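Local coordinates for PEPTIDE N-myristoyltransferase (Saccharomyces cerevisiae, PDB 1IIC), which catalyses the transfer of myristate from myristoyl-CoA to the N terminus of peptide and protein substrates, at residues V283-P286 with I290-F293; N371-D376 with K412-V417. One frame throughout, in Å; residues are numbered along the deposited sequence.

Two ways of joining chain segments are represented here, both in the C-terminal half of the enzyme. Contact 1 lies toward the periphery, its centre about 25 Å from the centre of the chain, and couples the ends of two consecutive antiparallel strands through backbone hydrogen bonds and a side-chain relay. Contact 2 is buried, about 17 Å from the chain centre, and brings together two loops that are distant in sequence; there a leucine lies over an arginine whose charge is met from outside both segments. The contact centres are 23 Å apart, and no atoms of the two touch, yet side chains of both rest on helix 334-357.

Contact 1 of 2, residues V283-P286 with I290-F293; sequences VEQP and ITDF
The hydroxyl OG1 of Thr291 stands at the junction of two polar bonds: it accepts one from Gln285 NE2 at 2.9 Å and gives one to Asp292 OD1, also at 2.9 Å. The hydroxyl oxygen lies almost in the plane of the Gln285 amide, and the N-H points at it fairly straight (164°); a bend at chi2 (-53°) carries NE2 across to the opposing strand. Asp292 OD1 is met from above its carboxylate plane, and the same carboxylate is held by Arg343 and Thr322. Gln285, Thr291 and Asp292 sit at the turn end of the hairpin of strands 278-284 and 290-303, in the mixed sheet of the C-terminal half. Val283 O receives Thr291 N at 3.1 Å, while Val283 N reaches Asp292 O, so one residue faces two, consistent with a classic beta bulge; next along, Glu284 is paired with Ile290. A valine in place of Thr291 lacks the hydroxyl, so the Gln285 amide would probably lose its mate and be freer to turn. Beside this relay, Val283 and Asp292 run side by side, CG2 of Val283 lying 3.5 Å from CB of Asp292, and both rest on Leu347 of helix 334-357.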
loop_
_atom_site.group_PDB
_atom_site.type_symbol
_atom_site.label_atom_id
_atom_site.label_comp_id
_atom_site.label_asym_id
_atom_site.label_seq_id
_atom_site.Cartn_x
_atom_site.Cartn_y
_atom_site.Cartn_z
ATOM N N VAL A 283 -17.727 -11.815 7.218
ATOM C CA VAL A 283 -18.283 -13.093 7.635
ATOM C C VAL A 283 -19.353 -12.734 8.659
ATOM O O VAL A 283 -19.067 -12.073 9.659
ATOM C CB VAL A 283 -17.236 -14.020 8.292
ATOM C CG1 VAL A 283 -17.928 -15.267 8.833
ATOM C CG2 VAL A 283 -16.169 -14.428 7.276
ATOM N N GLU A 284 -20.586 -13.152 8.389
ATOM C CA GLU A 284 -21.711 -12.878 9.280
ATOM C C GLU A 284 -22.284 -14.160 9.900
ATOM O O GLU A 284 -22.606 -15.112 9.193
ATOM C CB GLU A 284 -22.808 -12.139 8.504
ATOM C CG GLU A 284 -24.080 -11.935 9.290
ATOM C CD GLU A 284 -25.116 -11.136 8.534
ATOM O OE1 GLU A 284 -25.394 -11.476 7.361
ATOM O OE2 GLU A 284 -25.660 -10.176 9.122
ATOM N N GLN A 285 -22.408 -14.176 11.222
ATOM C CA GLN A 285 -22.942 -15.334 11.934
ATOM C C GLN A 285 -24.474 -15.301 11.972
ATOM O O GLN A 285 -25.087 -14.238 11.861
ATOM C CB GLN A 285 -22.386 -15.376 13.358
ATOM C CG GLN A 285 -20.856 -15.382 13.448
ATOM C CD GLN A 285 -20.204 -16.471 12.603
ATOM O OE1 GLN A 285 -20.760 -17.554 12.422
ATOM N NE2 GLN A 285 -19.009 -16.187 12.093
ATOM N N PRO A 286 -25.112 -16.467 12.146
ATOM C CA PRO A 286 -26.574 -16.533 12.187
ATOM C C PRO A 286 -27.276 -15.473 13.033
ATOM O O PRO A 286 -28.429 -15.159 12.772
ATOM C CB PRO A 286 -26.835 -17.951 12.682
ATOM C CG PRO A 286 -25.702 -18.716 12.060
ATOM C CD PRO A 286 -24.526 -17.806 12.357
ATOM N N ILE A 290 -21.001 -9.720 12.840
ATOM C CA ILE A 290 -19.913 -9.744 11.873
ATOM C C ILE A 290 -18.640 -9.998 12.665
ATOM O O ILE A 290 -18.227 -9.180 13.490
ATOM C CB ILE A 290 -19.820 -8.414 11.111
ATOM C CG1 ILE A 290 -21.047 -8.268 10.209
ATOM C CG2 ILE A 290 -18.537 -8.363 10.288
ATOM C CD1 ILE A 290 -21.074 -6.993 9.427
ATOM N N THR A 291 -18.032 -11.149 12.412
ATOM C CA THR A 291 -16.830 -11.560 13.118
ATOM C C THR A 291 -15.531 -11.529 12.307
ATOM O O THR A 291 -14.457 -11.670 12.878
ATOM C CB THR A 291 -17.014 -12.985 13.661
ATOM O OG1 THR A 291 -17.325 -13.867 12.573
ATOM C CG2 THR A 291 -18.152 -13.028 14.684
ATOM N N ASP A 292 -15.625 -11.353 10.991
ATOM C CA ASP A 292 -14.437 -11.327 10.140
ATOM C C ASP A 292 -14.555 -10.317 9.007
ATOM O O ASP A 292 -15.647 -9.963 8.574
ATOM C CB ASP A 292 -14.163 -12.717 9.539
ATOM C CG ASP A 292 -14.000 -13.787 10.597
ATOM O OD1 ASP A 292 -15.015 -14.413 10.973
ATOM O OD2 ASP A 292 -12.862 -13.989 11.067
ATOM N N PHE A 293 -13.410 -9.867 8.522
ATOM C CA PHE A 293 -13.372 -8.883 7.457
ATOM C C PHE A 293 -12.013 -8.927 6.790
ATOM O O PHE A 293 -10.995 -9.012 7.464
ATOM C CB PHE A 293 -13.624 -7.488 8.041
ATOM C CG PHE A 293 -13.109 -6.358 7.190
ATOM C CD1 PHE A 293 -11.985 -5.634 7.580
ATOM C CD2 PHE A 293 -13.740 -6.017 6.000
ATOM C CE1 PHE A 293 -11.498 -4.592 6.798
ATOM C CE2 PHE A 293 -13.259 -4.975 5.209
ATOM C CZ PHE A 293 -12.134 -4.262 5.609
#

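Contact 2 of 2, residues N371-D376 with K412-V417; sequences NTLFLD and KRRSNV
Leu373 lays its CD1 methyl over one face of the Arg414 guanidinium, 3.6 Å above the plane and offset toward the rim. The loop between strands 362-366 and 381-392 thereby meets the loop that follows strand 394-395, at a buried place in the C-terminal half of the enzyme, whose sequence family belongs to the acetyltransferase clan. Leucine and arginine cross obliquely: CD1 of Leu373 approaches NE of Arg414 at 3.7 Å, and CD2 lies against the methylene CD at 3.8 Å, so both branches share the work. The arginine can offer a methylene and a flat group to the same leucine because its chain bends at chi2 (112°) and again at chi3 (74°). With one face under the methyl, its polar edge is left to other partners: NE makes a salt bridge to Asp370, and NH1 a weak hydrogen bond to Thr337. Arg331 brings like charge close to NH2, which Asp370 probably offsets. Helix 334-357 adds Leu340, touched by both Leu373 and Arg414.

Thr372 comes to the other end of the arginine, its OG1 just 3.1 Å from Arg414 CG. That oxygen sits between the backbone N and the carbonyl carbon of its own residue (chi1 61°), and its hydrogen bond goes to Asp410 O, just before the second segment. Thus Thr372 packs on the arginine while its polar need is met next door.

Each loop is also held from within. Asn371 O accepts from both Phe374 N and Leu375 N, which curls the first segment round the two contacting residues. In the second, Val417 N donates to Ser415 OG at 2.9 Å, closing an ST turn directly after Arg414.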
loop_
_atom_site.group_PDB
_atom_site.type_symbol
_atom_site.label_atom_id
_atom_site.label_comp_id
_atom_site.label_asym_id
_atom_site.label_seq_id
_atom_site.Cartn_x
_atom_site.Cartn_y
_atom_site.Cartn_z
ATOM N N ASN A 371 0.276 -10.972 9.249
ATOM C CA ASN A 371 0.498 -11.796 8.062
ATOM C C ASN A 371 1.415 -13.025 8.181
ATOM O O ASN A 371 1.136 -14.063 7.565
ATOM C CB ASN A 371 0.975 -10.898 6.899
ATOM C CG ASN A 371 -0.095 -9.911 6.442
ATOM O OD1 ASN A 371 0.037 -9.270 5.397
ATOM N ND2 ASN A 371 -1.155 -9.780 7.226
ATOM N N THR A 372 2.497 -12.932 8.951
ATOM C CA THR A 372 3.411 -14.074 9.081
ATOM C C THR A 372 2.775 -15.328 9.685
ATOM O O THR A 372 3.367 -16.412 9.633
ATOM C CB THR A 372 4.678 -13.723 9.904
ATOM O OG1 THR A 372 4.301 -13.342 11.235
ATOM C CG2 THR A 372 5.456 -12.588 9.229
ATOM N N LEU A 373 1.586 -15.192 10.269
ATOM C CA LEU A 373 0.918 -16.360 10.835
ATOM C C LEU A 373 0.395 -17.250 9.716
ATOM O O LEU A 373 0.250 -18.460 9.906
ATOM C CB LEU A 373 -0.255 -15.958 11.749
ATOM C CG LEU A 373 0.137 -15.258 13.061
ATOM C CD1 LEU A 373 -1.095 -14.833 13.840
ATOM C CD2 LEU A 373 0.995 -16.182 13.877
ATOM N N PHE A 374 0.118 -16.655 8.553
ATOM C CA PHE A 374 -0.402 -17.413 7.414
ATOM C C PHE A 374 0.453 -17.445 6.144
ATOM O O PHE A 374 0.331 -18.363 5.342
ATOM C CB PHE A 374 -1.808 -16.913 7.048
ATOM C CG PHE A 374 -1.855 -15.473 6.593
ATOM C CD1 PHE A 374 -1.414 -15.112 5.325
ATOM C CD2 PHE A 374 -2.375 -14.486 7.428
ATOM C CE1 PHE A 374 -1.491 -13.795 4.893
ATOM C CE2 PHE A 374 -2.458 -13.161 7.006
ATOM C CZ PHE A 374 -2.015 -12.814 5.731
ATOM N N LEU A 375 1.316 -16.454 5.963
ATOM C CA LEU A 375 2.140 -16.371 4.764
ATOM C C LEU A 375 2.733 -17.690 4.245
ATOM O O LEU A 375 2.426 -18.100 3.125
ATOM C CB LEU A 375 3.242 -15.320 4.971
ATOM C CG LEU A 375 3.158 -13.949 4.260
ATOM C CD1 LEU A 375 1.749 -13.609 3.829
ATOM C CD2 LEU A 375 3.729 -12.860 5.188
ATOM N N ASP A 376 3.566 -18.360 5.038
ATOM C CA ASP A 376 4.180 -19.619 4.588
ATOM C C ASP A 376 3.198 -20.774 4.370
ATOM O O ASP A 376 3.284 -21.500 3.376
ATOM C CB ASP A 376 5.260 -20.082 5.571
ATOM C CG ASP A 376 6.440 -19.130 5.637
ATOM O OD1 ASP A 376 6.950 -18.724 4.564
ATOM O OD2 ASP A 376 6.857 -18.797 6.770
ATOM N N LYS A 412 6.698 -15.451 15.316
ATOM C CA LYS A 412 6.322 -15.320 16.717
ATOM C C LYS A 412 6.017 -13.899 17.185
ATOM O O LYS A 412 5.199 -13.715 18.081
ATOM C CB LYS A 412 7.376 -15.965 17.622
ATOM C CG LYS A 412 8.630 -15.165 17.858
ATOM C CD LYS A 412 9.671 -15.980 18.616
ATOM C CE LYS A 412 10.205 -17.130 17.772
ATOM N NZ LYS A 412 11.396 -17.770 18.428
ATOM N N ARG A 413 6.663 -12.902 16.593
ATOM C CA ARG A 413 6.398 -11.511 16.950
ATOM C C ARG A 413 5.505 -10.872 15.880
ATOM O O ARG A 413 4.777 -9.918 16.140
ATOM C CB ARG A 413 7.704 -10.724 17.038
ATOM C CG ARG A 413 8.610 -11.122 18.162
ATOM C CD ARG A 413 9.962 -10.475 17.947
ATOM N NE ARG A 413 10.936 -10.921 18.939
ATOM C CZ ARG A 413 12.251 -10.954 18.736
ATOM N NH1 ARG A 413 12.761 -10.566 17.570
ATOM N NH2 ARG A 413 13.059 -11.381 19.699
ATOM N N ARG A 414 5.564 -11.419 14.673
ATOM C CA ARG A 414 4.788 -10.882 13.560
ATOM C C ARG A 414 5.159 -9.407 13.361
ATOM O O ARG A 414 6.341 -9.053 13.425
ATOM C CB ARG A 414 3.283 -11.058 13.821
ATOM C CG ARG A 414 2.853 -12.537 13.843
ATOM C CD ARG A 414 2.415 -12.990 15.240
ATOM N NE ARG A 414 1.104 -12.437 15.566
ATOM C CZ ARG A 414 0.427 -12.708 16.681
ATOM N NH1 ARG A 414 0.948 -13.528 17.588
ATOM N NH2 ARG A 414 -0.781 -12.177 16.876
ATOM N N SER A 415 4.176 -8.539 13.150
ATOM C CA SER A 415 4.500 -7.135 12.929
ATOM C C SER A 415 3.591 -6.170 13.641
ATOM O O SER A 415 2.435 -6.473 13.931
ATOM C CB SER A 415 4.483 -6.802 11.430
ATOM O OG SER A 415 4.699 -5.410 11.213
ATOM N N ASN A 416 4.130 -4.992 13.907
ATOM C CA ASN A 416 3.384 -3.949 14.572
ATOM C C ASN A 416 3.034 -2.865 13.594
ATOM O O ASN A 416 2.519 -1.815 13.983
ATOM C CB ASN A 416 4.182 -3.397 15.748
ATOM C CG ASN A 416 3.865 -4.123 17.019
ATOM O OD1 ASN A 416 4.656 -4.138 17.958
ATOM N ND2 ASN A 416 2.690 -4.738 17.055
ATOM N N VAL A 417 3.322 -3.127 12.318
ATOM C CA VAL A 417 2.981 -2.199 11.248
ATOM C C VAL A 417 1.552 -2.581 10.859
ATOM O O VAL A 417 1.321 -3.674 10.328
ATOM C CB VAL A 417 3.898 -2.372 10.007
ATOM C CG1 VAL A 417 3.425 -1.459 8.887
ATOM C CG2 VAL A 417 5.353 -2.055 10.371
#